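Long-range contacts in paenibacillus xanthan lyase (Paenibacillus, PDB 6F2P), which catalyses eliminative cleavage of the polysaccharide xanthan, as a calcium-binding, multidomain lyase of polysaccharide lyase family 8: residues A[482-490]-A[654-663]; A[831-839]-A[873-883]. All blocks are in the same frame, centred on the assembly; numbering follows the deposited sequence.

Contact 1 (A[482-490]-A[654-663]); sequences AKKSWFMFD and LNVTGINFWN. With CA (calcium ion), chain B.
Lys483 lies across one face of the Trp662 indole, its extended chain pointing the opposite way to the ring; CG of Lys483 sits 3.6 Å from the centroid of the Trp662 six-membered ring, a CH-pi contact. That CG stands anti to the lysine's carbonyl carbon (chi1 -74°), and the straight chain beyond it carries NZ past the ring to Ser644 O and to a water that also binds Trp662 O. With an alanine in place of Trp662, the lysine methylenes would probably lose the ring face they lie on and a gap would open beside Ser485. The one direct hydrogen bond runs from Asn660 ND2 to Ser485 OG, 2.8 Å and 163° at the hydrogen, within the amide plane; Gln647 OE1 holds the same hydroxyl. Two phenylalanines come in by their edges: Phe487 CE2 meets Gly658 O at 3.3 Å, and Phe489 CE1 packs on Val656 CG1 at 3.7 Å. Leu654 CD1 packs against Asp490, whose OD1 binds calcium at 2.5 Å with Gln636, Glu651, Asp491 and Glu492. The axes of strands 482-488 and 656-661, from different sheets, run nearly antiparallel and come within 8.1 Å where the super-sandwich region meets the C-terminal beta-sandwich, among strands 466-474, 493-501 and 646-651.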
loop_
_atom_site.group_PDB
_atom_site.type_symbol
_atom_site.label_atom_id
_atom_site.label_comp_id
_atom_site.label_asym_id
_atom_site.label_seq_id
_atom_site.Cartn_x
_atom_site.Cartn_y
_atom_site.Cartn_z
ATOM N N ALA A 482 1.990 -15.477 10.675
ATOM C CA ALA A 482 3.303 -14.953 11.028
ATOM C C ALA A 482 3.396 -13.451 10.818
ATOM O O ALA A 482 2.663 -12.880 10.007
ATOM C CB ALA A 482 4.367 -15.646 10.219
ATOM N N LYS A 483 4.304 -12.817 11.556
ATOM C CA LYS A 483 4.627 -11.414 11.326
ATOM C C LYS A 483 6.039 -11.280 10.760
ATOM O O LYS A 483 7.045 -11.517 11.445
ATOM C CB LYS A 483 4.429 -10.583 12.592
ATOM C CG LYS A 483 2.968 -10.347 12.899
ATOM C CD LYS A 483 2.710 -10.098 14.374
ATOM C CE LYS A 483 1.226 -9.871 14.616
ATOM N NZ LYS A 483 0.916 -9.516 16.025
ATOM N N LYS A 484 6.094 -10.921 9.482
ATOM C CA LYS A 484 7.343 -10.843 8.744
ATOM C C LYS A 484 7.612 -9.388 8.385
ATOM O O LYS A 484 6.730 -8.692 7.860
ATOM C CB LYS A 484 7.249 -11.694 7.474
ATOM C CG LYS A 484 6.803 -13.119 7.732
ATOM C CD LYS A 484 6.318 -13.820 6.458
ATOM C CE LYS A 484 7.429 -13.935 5.411
ATOM N NZ LYS A 484 8.512 -14.879 5.802
ATOM N N SER A 485 8.827 -8.929 8.672
ATOM C CA SER A 485 9.191 -7.547 8.402
ATOM C C SER A 485 10.488 -7.475 7.614
ATOM O O SER A 485 11.375 -8.307 7.775
ATOM C CB SER A 485 9.317 -6.756 9.709
ATOM O OG SER A 485 8.060 -6.627 10.354
ATOM N N TRP A 486 10.590 -6.477 6.750
ATOM C CA TRP A 486 11.806 -6.286 5.981
ATOM C C TRP A 486 12.328 -4.861 6.187
ATOM O O TRP A 486 11.548 -3.909 6.261
ATOM C CB TRP A 486 11.558 -6.595 4.503
ATOM C CG TRP A 486 11.112 -8.015 4.248
ATOM C CD1 TRP A 486 11.909 -9.093 3.958
ATOM C CD2 TRP A 486 9.765 -8.508 4.258
ATOM N NE1 TRP A 486 11.137 -10.223 3.791
ATOM C CE2 TRP A 486 9.819 -9.890 3.965
ATOM C CE3 TRP A 486 8.518 -7.915 4.485
ATOM C CZ2 TRP A 486 8.670 -10.688 3.892
ATOM C CZ3 TRP A 486 7.378 -8.712 4.419
ATOM C CH2 TRP A 486 7.465 -10.086 4.122
ATOM N N PHE A 487 13.645 -4.728 6.326
ATOM C CA PHE A 487 14.257 -3.439 6.635
ATOM C C PHE A 487 15.374 -3.215 5.648
ATOM O O PHE A 487 16.403 -3.884 5.692
ATOM C CB PHE A 487 14.777 -3.412 8.075
ATOM C CG PHE A 487 13.717 -3.730 9.098
ATOM C CD1 PHE A 487 13.333 -5.044 9.334
ATOM C CD2 PHE A 487 13.093 -2.712 9.813
ATOM C CE1 PHE A 487 12.350 -5.341 10.260
ATOM C CE2 PHE A 487 12.107 -2.998 10.748
ATOM C CZ PHE A 487 11.738 -4.317 10.975
ATOM N N MET A 488 15.155 -2.278 4.742
ATOM C CA MET A 488 15.991 -2.163 3.563
ATOM C C MET A 488 16.791 -0.870 3.594
ATOM O O MET A 488 16.221 0.209 3.466
ATOM C CB MET A 488 15.094 -2.244 2.328
ATOM C CG MET A 488 14.402 -3.599 2.206
ATOM S SD MET A 488 12.751 -3.599 1.481
ATOM C CE MET A 488 11.741 -3.056 2.853
ATOM N N PHE A 489 18.105 -0.980 3.778
ATOM C CA PHE A 489 18.950 0.200 3.983
ATOM C C PHE A 489 19.876 0.471 2.806
ATOM O O PHE A 489 19.471 0.317 1.656
ATOM C CB PHE A 489 19.731 0.093 5.295
ATOM C CG PHE A 489 18.849 -0.039 6.514
ATOM C CD1 PHE A 489 18.016 1.002 6.902
ATOM C CD2 PHE A 489 18.843 -1.204 7.262
ATOM C CE1 PHE A 489 17.198 0.888 8.027
ATOM C CE2 PHE A 489 18.033 -1.332 8.382
ATOM C CZ PHE A 489 17.210 -0.282 8.767
ATOM N N ASP A 490 21.109 0.889 3.074
ATOM C CA ASP A 490 21.994 1.249 1.963
ATOM C C ASP A 490 22.636 0.043 1.270
ATOM O O ASP A 490 22.799 0.048 0.056
ATOM C CB ASP A 490 23.056 2.278 2.382
ATOM C CG ASP A 490 23.853 1.836 3.581
ATOM O OD1 ASP A 490 23.328 1.017 4.352
ATOM O OD2 ASP A 490 24.999 2.304 3.761
ATOM N N LEU A 654 23.756 4.948 9.253
ATOM C CA LEU A 654 22.843 5.904 8.633
ATOM C C LEU A 654 22.018 6.657 9.674
ATOM O O LEU A 654 21.411 7.695 9.382
ATOM C CB LEU A 654 21.894 5.170 7.688
ATOM C CG LEU A 654 22.474 4.509 6.442
ATOM C CD1 LEU A 654 21.381 3.752 5.708
ATOM C CD2 LEU A 654 23.072 5.571 5.552
ATOM N N ASN A 655 21.994 6.119 10.887
ATOM C CA ASN A 655 21.048 6.561 11.902
ATOM C C ASN A 655 19.614 6.594 11.371
ATOM O O ASN A 655 18.851 7.534 11.619
ATOM C CB ASN A 655 21.487 7.898 12.500
ATOM C CG ASN A 655 22.817 7.789 13.215
ATOM O OD1 ASN A 655 22.977 6.963 14.121
ATOM N ND2 ASN A 655 23.793 8.594 12.789
ATOM N N VAL A 656 19.271 5.548 10.621
ATOM C CA VAL A 656 17.915 5.333 10.131
ATOM C C VAL A 656 17.302 4.170 10.897
ATOM O O VAL A 656 17.918 3.108 11.022
ATOM C CB VAL A 656 17.905 4.997 8.636
ATOM C CG1 VAL A 656 16.529 4.489 8.216
ATOM C CG2 VAL A 656 18.313 6.208 7.814
ATOM N N THR A 657 16.104 4.376 11.429
ATOM C CA THR A 657 15.420 3.324 12.169
ATOM C C THR A 657 14.103 3.005 11.485
ATOM O O THR A 657 13.388 3.905 11.061
ATOM C CB THR A 657 15.131 3.750 13.624
ATOM O OG1 THR A 657 16.320 4.293 14.225
ATOM C CG2 THR A 657 14.639 2.574 14.434
ATOM N N GLY A 658 13.794 1.719 11.359
ATOM C CA GLY A 658 12.507 1.294 10.838
ATOM C C GLY A 658 11.758 0.519 11.908
ATOM O O GLY A 658 12.352 -0.298 12.625
ATOM N N ILE A 659 10.458 0.775 12.036
ATOM C CA ILE A 659 9.642 0.074 13.020
ATOM C C ILE A 659 8.274 -0.319 12.476
ATOM O O ILE A 659 7.577 0.512 11.902
ATOM C CB ILE A 659 9.362 0.949 14.241
ATOM C CG1 ILE A 659 10.651 1.577 14.784
ATOM C CG2 ILE A 659 8.623 0.137 15.304
ATOM C CD1 ILE A 659 10.424 2.549 15.928
ATOM N N ASN A 660 7.887 -1.578 12.669
ATOM C CA ASN A 660 6.515 -1.993 12.419
ATOM C C ASN A 660 5.761 -2.232 13.735
ATOM O O ASN A 660 6.202 -3.013 14.578
ATOM C CB ASN A 660 6.469 -3.244 11.543
ATOM C CG ASN A 660 6.930 -2.985 10.108
ATOM O OD1 ASN A 660 6.807 -1.871 9.592
ATOM N ND2 ASN A 660 7.455 -4.026 9.455
ATOM N N PHE A 661 4.635 -1.541 13.903
ATOM C CA PHE A 661 3.764 -1.705 15.063
ATOM C C PHE A 661 2.551 -2.568 14.709
ATOM O O PHE A 661 1.772 -2.220 13.813
ATOM C CB PHE A 661 3.267 -0.343 15.542
ATOM C CG PHE A 661 4.324 0.512 16.179
ATOM C CD1 PHE A 661 4.645 0.357 17.518
ATOM C CD2 PHE A 661 4.976 1.493 15.451
ATOM C CE1 PHE A 661 5.613 1.156 18.121
ATOM C CE2 PHE A 661 5.939 2.293 16.045
ATOM C CZ PHE A 661 6.254 2.124 17.382
ATOM N N TRP A 662 2.374 -3.672 15.431
ATOM C CA TRP A 662 1.367 -4.678 15.080
ATOM C C TRP A 662 0.007 -4.540 15.769
ATOM O O TRP A 662 -0.971 -5.156 15.337
ATOM C CB TRP A 662 1.921 -6.082 15.328
ATOM C CG TRP A 662 3.045 -6.428 14.410
ATOM C CD1 TRP A 662 4.359 -6.574 14.742
ATOM C CD2 TRP A 662 2.960 -6.655 12.998
ATOM N NE1 TRP A 662 5.098 -6.882 13.625
ATOM C CE2 TRP A 662 4.261 -6.940 12.542
ATOM C CE3 TRP A 662 1.907 -6.654 12.077
ATOM C CZ2 TRP A 662 4.539 -7.218 11.204
ATOM C CZ3 TRP A 662 2.185 -6.931 10.751
ATOM C CH2 TRP A 662 3.490 -7.204 10.327
ATOM N N ASN A 663 -0.061 -3.747 16.835
ATOM C CA ASN A 663 -1.280 -3.672 17.634
ATOM C C ASN A 663 -1.891 -2.279 17.691
ATOM O O ASN A 663 -1.193 -1.272 17.551
ATOM C CB ASN A 663 -1.022 -4.182 19.052
ATOM C CG ASN A 663 -0.494 -5.603 19.076
ATOM O OD1 ASN A 663 0.560 -5.870 19.650
ATOM N ND2 ASN A 663 -1.226 -6.527 18.456
HETATM CA CA CA B . 24.774 -0.351 5.846
HETATM O O HOH W 1 -1.763 -8.262 15.835
#

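Contact 2 (A[831-839]-A[873-883]); sequences SGIYQLSIN and YLFRLKTTGKN
Ile833 O takes two bonds from Thr880: the backbone N at 2.8 Å, nearly in line with the C=O, and the hydroxyl OG1 at 3.0 Å, from well above the carbonyl plane. That hydroxyl is set between the backbone N and carbonyl carbon of Thr880 (chi1 56°), which brings it back over the partner strand. At the far end the Asn839 side chain continues the ladder beyond the strand, OD1 accepting from Leu874 N at 3.0 Å with the donor almost straight ahead, while Asn839 N returns a bond to Leu874 O. Between them the regular antiparallel exchange pairs Gln835 with Lys878 and Ser837 with Arg876, the straightest bond being Arg876 N to Ser837 O (170°).

These are neighbouring strands of an antiparallel five-stranded sheet, with 841-848 on the far side of 832-838 and 806-813 beyond 871-882; a second sheet containing 891-900 and 857-867 packs against it, giving a beta-sandwich.

On the face turned to that second sheet, Ile838 lies alongside Phe875, its CG1 over the ring centre, 4.2 Å from the Phe875 centroid. Leu836 CB meets Leu877 CD2 at 3.9 Å, and Thr879 CA sits over one face of the Tyr834 ring, whose edge points at the Leu877 carbonyl carbon. Leu877 also touches Leu893 and Phe896. On the other face Ser837 OG rests 3.3 Å from Arg876 CB, and the guanidinium of Arg876 turns away to a salt bridge with Glu808 and a cation-pi contact with Tyr806. There too, Thr880 CG2 packs against Gln835 CB at 3.7 Å.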
loop_
_atom_site.group_PDB
_atom_site.type_symbol
_atom_site.label_atom_id
_atom_site.label_comp_id
_atom_site.label_asym_id
_atom_site.label_seq_id
_atom_site.Cartn_x
_atom_site.Cartn_y
_atom_site.Cartn_z
ATOM N N SER A 831 -37.848 8.666 14.006
ATOM C CA SER A 831 -36.763 8.617 14.987
ATOM C C SER A 831 -36.842 7.349 15.830
ATOM O O SER A 831 -37.800 7.160 16.581
ATOM C CB SER A 831 -36.820 9.835 15.914
ATOM O OG SER A 831 -36.650 11.044 15.197
ATOM N N GLY A 832 -35.832 6.491 15.719
ATOM C CA GLY A 832 -35.810 5.252 16.479
ATOM C C GLY A 832 -35.308 5.426 17.903
ATOM O O GLY A 832 -35.295 6.536 18.443
ATOM N N ILE A 833 -34.909 4.314 18.514
ATOM C CA ILE A 833 -34.308 4.315 19.845
ATOM C C ILE A 833 -32.873 3.827 19.730
ATOM O O ILE A 833 -32.627 2.721 19.248
ATOM C CB ILE A 833 -35.046 3.373 20.816
ATOM C CG1 ILE A 833 -36.508 3.798 20.977
ATOM C CG2 ILE A 833 -34.331 3.326 22.157
ATOM C CD1 ILE A 833 -37.290 2.905 21.895
ATOM N N TYR A 834 -31.926 4.645 20.177
ATOM C CA TYR A 834 -30.515 4.334 19.977
ATOM C C TYR A 834 -29.733 4.047 21.259
ATOM O O TYR A 834 -30.053 4.570 22.327
ATOM C CB TYR A 834 -29.851 5.431 19.147
ATOM C CG TYR A 834 -30.228 5.347 17.685
ATOM C CD1 TYR A 834 -31.407 5.916 17.211
ATOM C CD2 TYR A 834 -29.417 4.674 16.780
ATOM C CE1 TYR A 834 -31.760 5.826 15.873
ATOM C CE2 TYR A 834 -29.763 4.575 15.441
ATOM C CZ TYR A 834 -30.933 5.149 14.994
ATOM O OH TYR A 834 -31.265 5.050 13.664
ATOM N N GLN A 835 -28.726 3.189 21.136
ATOM C CA GLN A 835 -27.806 2.887 22.227
ATOM C C GLN A 835 -26.393 3.255 21.802
ATOM O O GLN A 835 -25.892 2.749 20.800
ATOM C CB GLN A 835 -27.846 1.397 22.582
ATOM C CG GLN A 835 -26.726 0.950 23.522
ATOM C CD GLN A 835 -27.015 1.326 24.964
ATOM O OE1 GLN A 835 -28.087 1.012 25.485
ATOM N NE2 GLN A 835 -26.068 2.017 25.612
ATOM N N LEU A 836 -25.751 4.135 22.558
ATOM C CA LEU A 836 -24.377 4.522 22.269
ATOM C C LEU A 836 -23.382 3.554 22.901
ATOM O O LEU A 836 -23.542 3.139 24.053
ATOM C CB LEU A 836 -24.100 5.933 22.782
ATOM C CG LEU A 836 -22.641 6.387 22.734
ATOM C CD1 LEU A 836 -22.217 6.701 21.301
ATOM C CD2 LEU A 836 -22.425 7.581 23.635
ATOM N N SER A 837 -22.363 3.185 22.135
ATOM C CA SER A 837 -21.241 2.435 22.673
ATOM C C SER A 837 -19.955 3.127 22.247
ATOM O O SER A 837 -19.916 3.792 21.213
ATOM C CB SER A 837 -21.253 0.977 22.194
ATOM O OG SER A 837 -21.065 0.872 20.790
ATOM N N ILE A 838 -18.911 2.994 23.055
ATOM C CA ILE A 838 -17.609 3.520 22.691
ATOM C C ILE A 838 -16.621 2.388 22.832
ATOM O O ILE A 838 -16.542 1.758 23.886
ATOM C CB ILE A 838 -17.181 4.691 23.599
ATOM C CG1 ILE A 838 -18.135 5.874 23.433
ATOM C CG2 ILE A 838 -15.761 5.123 23.284
ATOM C CD1 ILE A 838 -17.940 6.964 24.456
ATOM N N ASN A 839 -15.882 2.116 21.762
ATOM C CA ASN A 839 -14.874 1.062 21.774
ATOM C C ASN A 839 -15.395 -0.301 22.236
ATOM O O ASN A 839 -14.653 -1.085 22.829
ATOM C CB ASN A 839 -13.667 1.489 22.614
ATOM C CG ASN A 839 -12.754 2.439 21.871
ATOM O OD1 ASN A 839 -13.174 3.129 20.940
ATOM N ND2 ASN A 839 -11.487 2.465 22.263
ATOM N N TYR A 873 -11.435 7.412 19.008
ATOM C CA TYR A 873 -12.362 6.504 19.672
ATOM C C TYR A 873 -13.552 6.243 18.762
ATOM O O TYR A 873 -13.987 7.127 18.027
ATOM C CB TYR A 873 -12.832 7.080 21.013
ATOM C CG TYR A 873 -11.762 7.078 22.084
ATOM C CD1 TYR A 873 -10.789 8.069 22.125
ATOM C CD2 TYR A 873 -11.727 6.084 23.053
ATOM C CE1 TYR A 873 -9.809 8.065 23.088
ATOM C CE2 TYR A 873 -10.750 6.075 24.030
ATOM C CZ TYR A 873 -9.795 7.069 24.043
ATOM O OH TYR A 873 -8.818 7.064 25.016
ATOM N N LEU A 874 -14.076 5.026 18.800
ATOM C CA LEU A 874 -15.208 4.688 17.958
ATOM C C LEU A 874 -16.528 4.861 18.711
ATOM O O LEU A 874 -16.823 4.131 19.663
ATOM C CB LEU A 874 -15.076 3.263 17.422
ATOM C CG LEU A 874 -13.749 2.907 16.751
ATOM C CD1 LEU A 874 -13.661 1.393 16.563
ATOM C CD2 LEU A 874 -13.603 3.640 15.422
ATOM N N PHE A 875 -17.312 5.843 18.274
ATOM C CA PHE A 875 -18.631 6.104 18.829
ATOM C C PHE A 875 -19.668 5.432 17.941
ATOM O O PHE A 875 -19.888 5.855 16.804
ATOM C CB PHE A 875 -18.912 7.610 18.857
ATOM C CG PHE A 875 -18.163 8.369 19.925
ATOM C CD1 PHE A 875 -16.782 8.368 19.967
ATOM C CD2 PHE A 875 -18.854 9.131 20.854
ATOM C CE1 PHE A 875 -16.105 9.087 20.935
ATOM C CE2 PHE A 875 -18.188 9.849 21.818
ATOM C CZ PHE A 875 -16.812 9.831 21.862
ATOM N N ARG A 876 -20.309 4.388 18.454
ATOM C CA ARG A 876 -21.317 3.658 17.684
ATOM C C ARG A 876 -22.731 3.914 18.203
ATOM O O ARG A 876 -22.989 3.835 19.410
ATOM C CB ARG A 876 -21.023 2.156 17.706
ATOM C CG ARG A 876 -22.165 1.306 17.192
ATOM C CD ARG A 876 -21.812 -0.172 17.206
ATOM N NE ARG A 876 -20.567 -0.445 16.495
ATOM C CZ ARG A 876 -20.234 -1.632 15.993
ATOM N NH1 ARG A 876 -21.060 -2.662 16.112
ATOM N NH2 ARG A 876 -19.078 -1.787 15.360
ATOM N N LEU A 877 -23.641 4.231 17.288
ATOM C CA LEU A 877 -25.048 4.396 17.635
ATOM C C LEU A 877 -25.884 3.275 17.006
ATOM O O LEU A 877 -26.013 3.187 15.778
ATOM C CB LEU A 877 -25.562 5.769 17.199
ATOM C CG LEU A 877 -25.165 6.997 18.029
ATOM C CD1 LEU A 877 -25.614 8.250 17.327
ATOM C CD2 LEU A 877 -25.753 6.944 19.439
ATOM N N LYS A 878 -26.441 2.427 17.866
ATOM C CA LYS A 878 -27.125 1.226 17.436
ATOM C C LYS A 878 -28.631 1.326 17.637
ATOM O O LYS A 878 -29.101 1.635 18.737
ATOM C CB LYS A 878 -26.590 0.019 18.204
ATOM C CG LYS A 878 -27.278 -1.294 17.845
ATOM C CD LYS A 878 -26.791 -2.447 18.713
ATOM C CE LYS A 878 -27.188 -2.258 20.171
ATOM N NZ LYS A 878 -26.784 -3.419 21.013
ATOM N N THR A 879 -29.384 1.051 16.573
ATOM C CA THR A 879 -30.835 0.985 16.660
ATOM C C THR A 879 -31.240 -0.182 17.561
ATOM O O THR A 879 -30.820 -1.315 17.339
ATOM C CB THR A 879 -31.465 0.803 15.270
ATOM O OG1 THR A 879 -31.091 1.898 14.425
ATOM C CG2 THR A 879 -32.981 0.746 15.372
ATOM N N THR A 880 -32.034 0.099 18.591
ATOM C CA THR A 880 -32.440 -0.938 19.535
ATOM C C THR A 880 -33.951 -1.117 19.554
ATOM O O THR A 880 -34.460 -2.038 20.193
ATOM C CB THR A 880 -31.960 -0.645 20.978
ATOM O OG1 THR A 880 -32.435 0.639 21.396
ATOM C CG2 THR A 880 -30.449 -0.668 21.061
ATOM N N GLY A 881 -34.663 -0.241 18.847
ATOM C CA GLY A 881 -36.113 -0.288 18.816
ATOM C C GLY A 881 -36.716 0.988 18.268
ATOM O O GLY A 881 -36.038 1.753 17.587
ATOM N N LYS A 882 -37.992 1.226 18.559
ATOM C CA LYS A 882 -38.669 2.424 18.062
ATOM C C LYS A 882 -39.932 2.768 18.844
ATOM O O LYS A 882 -40.646 1.893 19.332
ATOM C CB LYS A 882 -38.992 2.311 16.559
ATOM C CG LYS A 882 -40.071 1.293 16.206
ATOM C CD LYS A 882 -40.352 1.231 14.694
ATOM C CE LYS A 882 -41.199 2.411 14.208
ATOM N NZ LYS A 882 -42.536 2.497 14.872
ATOM N N ASN A 883 -40.193 4.062 18.962
ATOM C CA ASN A 883 -41.445 4.524 19.522
ATOM C C ASN A 883 -42.582 4.178 18.569
ATOM O O ASN A 883 -42.439 4.292 17.348
ATOM C CB ASN A 883 -41.390 6.032 19.761
ATOM C CG ASN A 883 -42.534 6.528 20.617
ATOM O OD1 ASN A 883 -43.652 6.713 20.132
ATOM N ND2 ASN A 883 -42.261 6.748 21.900
HETATM O O HOH W 2 -38.197 5.822 18.682
#

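Contact 1 closes before contact 2 opens along the chain, and their centres lie about 40 Å apart, with nearest atoms about 12 Å apart and no touch between them. They share no sheet. Residues 482-490 and 654-663 bridge 163 intervening residues and bring the nine-stranded sheet of the super-sandwich region against the seven-stranded sheet that follows, so contact 1 is an interface between domains, close to the middle of the chain. Residues 831-839 and 873-883 are adjacent strands separated by only 33 residues, so contact 2 builds one beta-sandwich from within, further out. Contact 1 joins two sheets from different family regions; contact 2 pairs two strands inside one sandwich.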